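Local coordinates for oligopeptide ABC transporter, periplasmic oligopeptide-binding protein, putative (PDB 5IPW), which probably binds oligopeptides in the periplasm and delivers them to an ABC transporter for uptake, as in related solute-binding proteins, at residues A[70-82]-A[229-242]. Sequence-based numbering, arbitrary orientation.
Sequences PSDRWGISKLIEV and DFLENTELPTLSPW
Asp229 OD1 is gripped by three donors. Arg73 NH1 reaches it at 2.9 Å from above the carboxylate plane, and the backbone N atoms of Leu231 and Glu232 close an Asx turn and the wider Asx motif. Arg73 NH2 bonds the syn side of Asp229 OD2 at 3.0 Å, so the salt bridge is end-on, with guanidinium and carboxylate planes 52° apart. Arg73 extends with CG anti to the backbone N (chi1 172°) and bends at chi3 to reach the acid. Leu231 CD2 lies over one guanidinium face, 3.6 Å from Arg73 CZ. The Phe230 ring stands nearly perpendicular to that group and meets Ser77 CB through CZ. With alanine at Asp229, Arg73 would probably lose its salt-bridge mate, and the amides of Leu231 and Glu232 their side-chain acceptor. At the helix end, Ser240 OG donates to Ile80 O. Ile80 CD1 meets the edge of the Trp242 ring at CE3 (3.6 Å), while Val82 CG1 packs on Pro241 CD. The contact thus fastens helix 73-80 to the loop joining helix 220-227 to strand 242-244, with Trp67 of strand 62-67 touching both Ile76 and Leu231, and His279 of strand 276-281 touching Ile76 and Leu79.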
ATOM      1  N   PRO A  70     -21.348   3.609   6.716  1.00 50.18           N
ATOM      2  CA  PRO A  70     -20.413   3.108   7.731  1.00 51.37           C
ATOM      3  C   PRO A  70     -19.525   1.956   7.273  1.00 52.31           C
ATOM      4  O   PRO A  70     -18.380   1.850   7.697  1.00 55.05           O
ATOM      5  CB  PRO A  70     -21.343   2.656   8.851  1.00 51.12           C
ATOM      6  CG  PRO A  70     -22.498   3.599   8.759  1.00 51.62           C
ATOM      7  CD  PRO A  70     -22.667   3.916   7.301  1.00 50.92           C
ATOM      8  N   SER A  71     -20.069   1.102   6.418  1.00 54.32           N
ATOM      9  CA  SER A  71     -19.316   0.045   5.747  1.00 53.81           C
ATOM     10  C   SER A  71     -18.050   0.556   5.063  1.00 52.90           C
ATOM     11  O   SER A  71     -17.040  -0.134   4.999  1.00 52.22           O
ATOM     12  CB  SER A  71     -20.217  -0.592   4.688  1.00 55.67           C
ATOM     13  OG  SER A  71     -19.467  -1.376   3.784  1.00 61.44           O
ATOM     14  N   ASP A  72     -18.126   1.774   4.542  1.00 53.55           N
ATOM     15  CA  ASP A  72     -17.046   2.387   3.772  1.00 52.79           C
ATOM     16  C   ASP A  72     -16.078   3.163   4.679  1.00 51.88           C
ATOM     17  O   ASP A  72     -15.577   4.216   4.309  1.00 49.40           O
ATOM     18  CB  ASP A  72     -17.684   3.328   2.737  1.00 51.42           C
ATOM     19  CG  ASP A  72     -16.931   3.379   1.432  1.00 49.05           C
ATOM     20  OD1 ASP A  72     -15.856   2.748   1.295  1.00 47.90           O
ATOM     21  OD2 ASP A  72     -17.447   4.066   0.528  1.00 47.09           O
ATOM     22  N   ARG A  73     -15.810   2.607   5.858  1.00 54.35           N
ATOM     23  CA  ARG A  73     -15.031   3.254   6.918  1.00 51.97           C
ATOM     24  C   ARG A  73     -13.658   3.734   6.438  1.00 49.18           C
ATOM     25  O   ARG A  73     -13.290   4.891   6.648  1.00 45.49           O
ATOM     26  CB  ARG A  73     -14.874   2.263   8.086  1.00 51.38           C
ATOM     27  CG  ARG A  73     -13.940   2.680   9.213  1.00 52.80           C
ATOM     28  CD  ARG A  73     -13.890   1.612  10.299  1.00 51.55           C
ATOM     29  NE  ARG A  73     -15.151   1.525  11.030  1.00 50.59           N
ATOM     30  CZ  ARG A  73     -15.486   2.281  12.076  1.00 52.94           C
ATOM     31  NH1 ARG A  73     -14.658   3.200  12.558  1.00 57.02           N
ATOM     32  NH2 ARG A  73     -16.666   2.114  12.660  1.00 52.12           N
ATOM     33  N   TRP A  74     -12.926   2.847   5.774  1.00 49.16           N
ATOM     34  CA  TRP A  74     -11.508   3.080   5.475  1.00 51.68           C
ATOM     35  C   TRP A  74     -11.246   4.115   4.393  1.00 49.74           C
ATOM     36  O   TRP A  74     -10.126   4.597   4.259  1.00 52.45           O
ATOM     37  CB  TRP A  74     -10.817   1.771   5.127  1.00 52.94           C
ATOM     38  CG  TRP A  74     -10.931   0.817   6.243  1.00 58.06           C
ATOM     39  CD1 TRP A  74     -11.702  -0.300   6.282  1.00 61.16           C
ATOM     40  CD2 TRP A  74     -10.305   0.922   7.526  1.00 61.21           C
ATOM     41  NE1 TRP A  74     -11.577  -0.918   7.499  1.00 63.01           N
ATOM     42  CE2 TRP A  74     -10.725  -0.188   8.284  1.00 62.74           C
ATOM     43  CE3 TRP A  74      -9.415   1.837   8.102  1.00 61.18           C
ATOM     44  CZ2 TRP A  74     -10.286  -0.412   9.589  1.00 63.15           C
ATOM     45  CZ3 TRP A  74      -8.981   1.616   9.401  1.00 61.01           C
ATOM     46  CH2 TRP A  74      -9.417   0.499  10.130  1.00 61.88           C
ATOM     47  N   GLY A  75     -12.271   4.451   3.626  1.00 46.36           N
ATOM     48  CA  GLY A  75     -12.181   5.557   2.694  1.00 46.06           C
ATOM     49  C   GLY A  75     -12.054   6.879   3.415  1.00 43.26           C
ATOM     50  O   GLY A  75     -11.333   7.767   2.970  1.00 43.46           O
ATOM     51  N   ILE A  76     -12.768   7.011   4.527  1.00 40.97           N
ATOM     52  CA  ILE A  76     -12.677   8.204   5.353  1.00 41.16           C
ATOM     53  C   ILE A  76     -11.328   8.191   6.055  1.00 39.62           C
ATOM     54  O   ILE A  76     -10.614   9.176   6.029  1.00 37.60           O
ATOM     55  CB  ILE A  76     -13.780   8.262   6.424  1.00 41.82           C
ATOM     56  CG1 ILE A  76     -15.180   8.180   5.797  1.00 42.81           C
ATOM     57  CG2 ILE A  76     -13.649   9.524   7.265  1.00 42.15           C
ATOM     58  CD1 ILE A  76     -15.529   9.300   4.845  1.00 43.41           C
ATOM     59  N   SER A  77     -10.982   7.065   6.668  1.00 39.71           N
ATOM     60  CA  SER A  77      -9.699   6.935   7.357  1.00 41.26           C
ATOM     61  C   SER A  77      -8.524   7.390   6.493  1.00 41.08           C
ATOM     62  O   SER A  77      -7.657   8.112   6.966  1.00 39.85           O
ATOM     63  CB  SER A  77      -9.445   5.498   7.804  1.00 40.83           C
ATOM     64  OG  SER A  77      -8.168   5.405   8.421  1.00 39.00           O
ATOM     65  N   LYS A  78      -8.520   6.984   5.228  1.00 40.09           N
ATOM     66  CA  LYS A  78      -7.428   7.308   4.320  1.00 39.87           C
ATOM     67  C   LYS A  78      -7.408   8.766   3.842  1.00 39.70           C
ATOM     68  O   LYS A  78      -6.436   9.192   3.228  1.00 40.58           O
ATOM     69  CB  LYS A  78      -7.436   6.352   3.137  1.00 40.50           C
ATOM     70  CG  LYS A  78      -7.010   4.955   3.541  1.00 43.01           C
ATOM     71  CD  LYS A  78      -7.265   3.942   2.444  1.00 45.51           C
ATOM     72  CE  LYS A  78      -6.659   2.594   2.792  1.00 47.09           C
ATOM     73  NZ  LYS A  78      -7.136   1.513   1.885  1.00 47.75           N
ATOM     74  N   LEU A  79      -8.468   9.523   4.118  1.00 40.02           N
ATOM     75  CA  LEU A  79      -8.436  10.982   3.963  1.00 41.41           C
ATOM     76  C   LEU A  79      -7.840  11.658   5.182  1.00 40.05           C
ATOM     77  O   LEU A  79      -7.242  12.724   5.078  1.00 38.05           O
ATOM     78  CB  LEU A  79      -9.844  11.549   3.773  1.00 41.67           C
ATOM     79  CG  LEU A  79     -10.584  11.156   2.502  1.00 44.07           C
ATOM     80  CD1 LEU A  79     -11.881  11.947   2.414  1.00 45.52           C
ATOM     81  CD2 LEU A  79      -9.724  11.396   1.273  1.00 44.25           C
ATOM     82  N   ILE A  80      -8.011  11.008   6.324  1.00 39.91           N
ATOM     83  CA  ILE A  80      -8.005  11.655   7.618  1.00 40.78           C
ATOM     84  C   ILE A  80      -6.761  11.296   8.441  1.00 40.14           C
ATOM     85  O   ILE A  80      -6.462  11.935   9.445  1.00 39.13           O
ATOM     86  CB  ILE A  80      -9.335  11.268   8.331  1.00 42.99           C
ATOM     87  CG1 ILE A  80     -10.117  12.513   8.668  1.00 44.63           C
ATOM     88  CG2 ILE A  80      -9.160  10.324   9.529  1.00 44.30           C
ATOM     89  CD1 ILE A  80     -10.720  13.121   7.426  1.00 46.01           C
ATOM     90  N   GLU A  81      -6.022  10.296   7.980  1.00 39.74           N
ATOM     91  CA  GLU A  81      -4.946   9.697   8.753  1.00 39.13           C
ATOM     92  C   GLU A  81      -3.744  10.605   8.912  1.00 38.47           C
ATOM     93  O   GLU A  81      -3.394  11.372   8.017  1.00 38.99           O
ATOM     94  CB  GLU A  81      -4.503   8.373   8.117  1.00 38.21           C
ATOM     95  CG  GLU A  81      -5.265   7.168   8.638  1.00 38.40           C
ATOM     96  CD  GLU A  81      -5.106   5.954   7.749  1.00 40.49           C
ATOM     97  OE1 GLU A  81      -3.983   5.706   7.249  1.00 38.84           O
ATOM     98  OE2 GLU A  81      -6.117   5.253   7.545  1.00 43.30           O
ATOM     99  N   VAL A  82      -3.109  10.493  10.071  1.00 39.24           N
ATOM    100  CA  VAL A  82      -1.869  11.209  10.348  1.00 40.55           C
ATOM    101  C   VAL A  82      -0.849  10.246  10.939  1.00 39.73           C
ATOM    102  O   VAL A  82      -1.199   9.294  11.637  1.00 38.64           O
ATOM    103  CB  VAL A  82      -2.085  12.420  11.290  1.00 41.07           C
ATOM    104  CG1 VAL A  82      -2.959  13.467  10.616  1.00 40.26           C
ATOM    105  CG2 VAL A  82      -2.684  11.994  12.625  1.00 41.01           C
ATOM    106  N   ASP A 229     -13.904   5.253  18.500  1.00 45.17           N
ATOM    107  CA  ASP A 229     -14.293   5.054  17.105  1.00 47.40           C
ATOM    108  C   ASP A 229     -14.219   6.388  16.369  1.00 45.91           C
ATOM    109  O   ASP A 229     -15.076   7.255  16.561  1.00 45.34           O
ATOM    110  CB  ASP A 229     -15.725   4.498  17.048  1.00 50.40           C
ATOM    111  CG  ASP A 229     -16.138   4.063  15.655  1.00 52.28           C
ATOM    112  OD1 ASP A 229     -15.842   4.777  14.678  1.00 54.11           O
ATOM    113  OD2 ASP A 229     -16.779   3.004  15.529  1.00 55.94           O
ATOM    114  N   PHE A 230     -13.209   6.541  15.512  1.00 44.52           N
ATOM    115  CA  PHE A 230     -12.974   7.804  14.803  1.00 45.12           C
ATOM    116  C   PHE A 230     -14.106   8.205  13.857  1.00 44.62           C
ATOM    117  O   PHE A 230     -14.254   9.373  13.525  1.00 43.78           O
ATOM    118  CB  PHE A 230     -11.672   7.739  14.003  1.00 44.51           C
ATOM    119  CG  PHE A 230     -11.816   7.057  12.681  1.00 45.48           C
ATOM    120  CD1 PHE A 230     -12.164   7.787  11.545  1.00 44.68           C
ATOM    121  CD2 PHE A 230     -11.628   5.688  12.563  1.00 44.81           C
ATOM    122  CE1 PHE A 230     -12.300   7.164  10.316  1.00 44.72           C
ATOM    123  CE2 PHE A 230     -11.769   5.057  11.336  1.00 45.64           C
ATOM    124  CZ  PHE A 230     -12.107   5.796  10.211  1.00 45.98           C
ATOM    125  N   LEU A 231     -14.869   7.218  13.402  1.00 47.08           N
ATOM    126  CA  LEU A 231     -15.939   7.417  12.436  1.00 47.42           C
ATOM    127  C   LEU A 231     -17.238   7.779  13.135  1.00 47.69           C
ATOM    128  O   LEU A 231     -17.922   8.714  12.737  1.00 47.31           O
ATOM    129  CB  LEU A 231     -16.120   6.127  11.631  1.00 49.40           C
ATOM    130  CG  LEU A 231     -17.082   6.084  10.439  1.00 49.37           C
ATOM    131  CD1 LEU A 231     -16.554   6.919   9.283  1.00 49.95           C
ATOM    132  CD2 LEU A 231     -17.273   4.647   9.985  1.00 48.60           C
ATOM    133  N   GLU A 232     -17.560   7.037  14.191  1.00 52.01           N
ATOM    134  CA  GLU A 232     -18.859   7.135  14.874  1.00 55.07           C
ATOM    135  C   GLU A 232     -18.884   8.217  15.952  1.00 51.30           C
ATOM    136  O   GLU A 232     -19.890   8.911  16.111  1.00 51.88           O
ATOM    137  CB  GLU A 232     -19.226   5.791  15.530  1.00 59.88           C
ATOM    138  CG  GLU A 232     -19.275   4.583  14.596  1.00 64.29           C
ATOM    139  CD  GLU A 232     -20.579   4.455  13.822  1.00 68.62           C
ATOM    140  OE1 GLU A 232     -20.666   3.534  12.974  1.00 69.58           O
ATOM    141  OE2 GLU A 232     -21.511   5.260  14.059  1.00 70.53           O
ATOM    142  N   ASN A 233     -17.787   8.351  16.701  1.00 47.43           N
ATOM    143  CA  ASN A 233     -17.782   9.212  17.885  1.00 44.51           C
ATOM    144  C   ASN A 233     -17.349  10.659  17.624  1.00 44.28           C
ATOM    145  O   ASN A 233     -16.171  11.002  17.653  1.00 45.17           O
ATOM    146  CB  ASN A 233     -16.936   8.603  18.993  1.00 42.42           C
ATOM    147  CG  ASN A 233     -17.038   9.382  20.286  1.00 41.10           C
ATOM    148  OD1 ASN A 233     -17.904  10.244  20.429  1.00 37.77           O
ATOM    149  ND2 ASN A 233     -16.141   9.100  21.229  1.00 40.45           N
ATOM    150  N   THR A 234     -18.350  11.495  17.396  1.00 45.97           N
ATOM    151  CA  THR A 234     -18.217  12.948  17.270  1.00 45.49           C
ATOM    152  C   THR A 234     -17.475  13.623  18.443  1.00 45.33           C
ATOM    153  O   THR A 234     -16.975  14.749  18.312  1.00 44.24           O
ATOM    154  CB  THR A 234     -19.638  13.544  17.065  1.00 45.89           C
ATOM    155  OG1 THR A 234     -19.902  13.619  15.658  1.00 47.81           O
ATOM    156  CG2 THR A 234     -19.827  14.922  17.696  1.00 47.67           C
ATOM    157  N   GLU A 235     -17.410  12.950  19.587  1.00 43.75           N
ATOM    158  CA  GLU A 235     -16.789  13.533  20.768  1.00 42.40           C
ATOM    159  C   GLU A 235     -15.321  13.174  20.918  1.00 39.46           C
ATOM    160  O   GLU A 235     -14.648  13.718  21.780  1.00 40.06           O
ATOM    161  CB  GLU A 235     -17.561  13.120  22.025  1.00 43.47           C
ATOM    162  CG  GLU A 235     -18.933  13.760  22.125  1.00 44.92           C
ATOM    163  CD  GLU A 235     -18.868  15.245  22.414  1.00 46.66           C
ATOM    164  OE1 GLU A 235     -18.051  15.654  23.262  1.00 48.14           O
ATOM    165  OE2 GLU A 235     -19.646  16.008  21.808  1.00 48.64           O
ATOM    166  N   LEU A 236     -14.825  12.279  20.074  1.00 37.91           N
ATOM    167  CA  LEU A 236     -13.452  11.793  20.173  1.00 37.44           C
ATOM    168  C   LEU A 236     -12.424  12.853  19.725  1.00 37.50           C
ATOM    169  O   LEU A 236     -12.408  13.243  18.563  1.00 38.50           O
ATOM    170  CB  LEU A 236     -13.309  10.537  19.318  1.00 36.30           C
ATOM    171  CG  LEU A 236     -11.937   9.882  19.276  1.00 36.96           C
ATOM    172  CD1 LEU A 236     -11.574   9.401  20.664  1.00 39.21           C
ATOM    173  CD2 LEU A 236     -11.904   8.727  18.286  1.00 37.14           C
ATOM    174  N   PRO A 237     -11.560  13.321  20.642  1.00 37.45           N
ATOM    175  CA  PRO A 237     -10.504  14.241  20.218  1.00 36.55           C
ATOM    176  C   PRO A 237      -9.603  13.599  19.192  1.00 33.99           C
ATOM    177  O   PRO A 237      -9.340  12.397  19.274  1.00 33.51           O
ATOM    178  CB  PRO A 237      -9.717  14.495  21.507  1.00 37.31           C
ATOM    179  CG  PRO A 237     -10.703  14.259  22.592  1.00 38.43           C
ATOM    180  CD  PRO A 237     -11.542  13.116  22.099  1.00 38.65           C
ATOM    181  N   THR A 238      -9.130  14.393  18.243  1.00 31.86           N
ATOM    182  CA  THR A 238      -8.362  13.860  17.128  1.00 32.59           C
ATOM    183  C   THR A 238      -7.178  14.766  16.751  1.00 32.68           C
ATOM    184  O   THR A 238      -7.169  15.963  17.067  1.00 32.47           O
ATOM    185  CB  THR A 238      -9.276  13.634  15.898  1.00 31.86           C
ATOM    186  OG1 THR A 238      -8.526  13.070  14.812  1.00 33.17           O
ATOM    187  CG2 THR A 238      -9.888  14.928  15.439  1.00 31.22           C
ATOM    188  N   LEU A 239      -6.195  14.160  16.083  1.00 32.31           N
ATOM    189  CA  LEU A 239      -5.068  14.873  15.483  1.00 33.23           C
ATOM    190  C   LEU A 239      -5.251  15.060  13.975  1.00 33.21           C
ATOM    191  O   LEU A 239      -4.402  15.649  13.305  1.00 34.22           O
ATOM    192  CB  LEU A 239      -3.762  14.115  15.766  1.00 33.80           C
ATOM    193  CG  LEU A 239      -3.375  14.071  17.256  1.00 34.61           C
ATOM    194  CD1 LEU A 239      -2.282  13.061  17.535  1.00 35.44           C
ATOM    195  CD2 LEU A 239      -2.943  15.435  17.757  1.00 34.57           C
ATOM    196  N   SER A 240      -6.365  14.571  13.439  1.00 33.00           N
ATOM    197  CA  SER A 240      -6.611  14.639  11.995  1.00 31.24           C
ATOM    198  C   SER A 240      -6.951  16.056  11.524  1.00 30.37           C
ATOM    199  O   SER A 240      -7.421  16.882  12.306  1.00 29.54           O
ATOM    200  CB  SER A 240      -7.747  13.690  11.618  1.00 30.60           C
ATOM    201  OG  SER A 240      -7.359  12.348  11.790  1.00 28.62           O
ATOM    202  N   PRO A 241      -6.722  16.340  10.239  1.00 30.31           N
ATOM    203  CA  PRO A 241      -7.101  17.636   9.666  1.00 31.87           C
ATOM    204  C   PRO A 241      -8.623  17.903   9.650  1.00 33.81           C
ATOM    205  O   PRO A 241      -9.046  19.059   9.619  1.00 34.32           O
ATOM    206  CB  PRO A 241      -6.559  17.557   8.242  1.00 31.77           C
ATOM    207  CG  PRO A 241      -6.483  16.097   7.950  1.00 31.97           C
ATOM    208  CD  PRO A 241      -6.064  15.478   9.247  1.00 31.15           C
ATOM    209  N   TRP A 242      -9.438  16.854   9.646  1.00 34.14           N
ATOM    210  CA  TRP A 242     -10.869  17.037   9.837  1.00 35.49           C
ATOM    211  C   TRP A 242     -11.394  16.029  10.851  1.00 38.26           C
ATOM    212  O   TRP A 242     -10.760  14.999  11.097  1.00 37.00           O
ATOM    213  CB  TRP A 242     -11.642  16.890   8.527  1.00 33.50           C
ATOM    214  CG  TRP A 242     -11.211  17.766   7.404  1.00 30.40           C
ATOM    215  CD1 TRP A 242     -11.629  19.026   7.158  1.00 31.12           C
ATOM    216  CD2 TRP A 242     -10.309  17.427   6.349  1.00 29.33           C
ATOM    217  NE1 TRP A 242     -11.034  19.513   6.017  1.00 29.65           N
ATOM    218  CE2 TRP A 242     -10.223  18.542   5.499  1.00 28.49           C
ATOM    219  CE3 TRP A 242      -9.565  16.283   6.037  1.00 29.79           C
ATOM    220  CZ2 TRP A 242      -9.420  18.556   4.361  1.00 27.66           C
ATOM    221  CZ3 TRP A 242      -8.771  16.296   4.900  1.00 28.79           C
ATOM    222  CH2 TRP A 242      -8.712  17.424   4.075  1.00 27.74           C
TER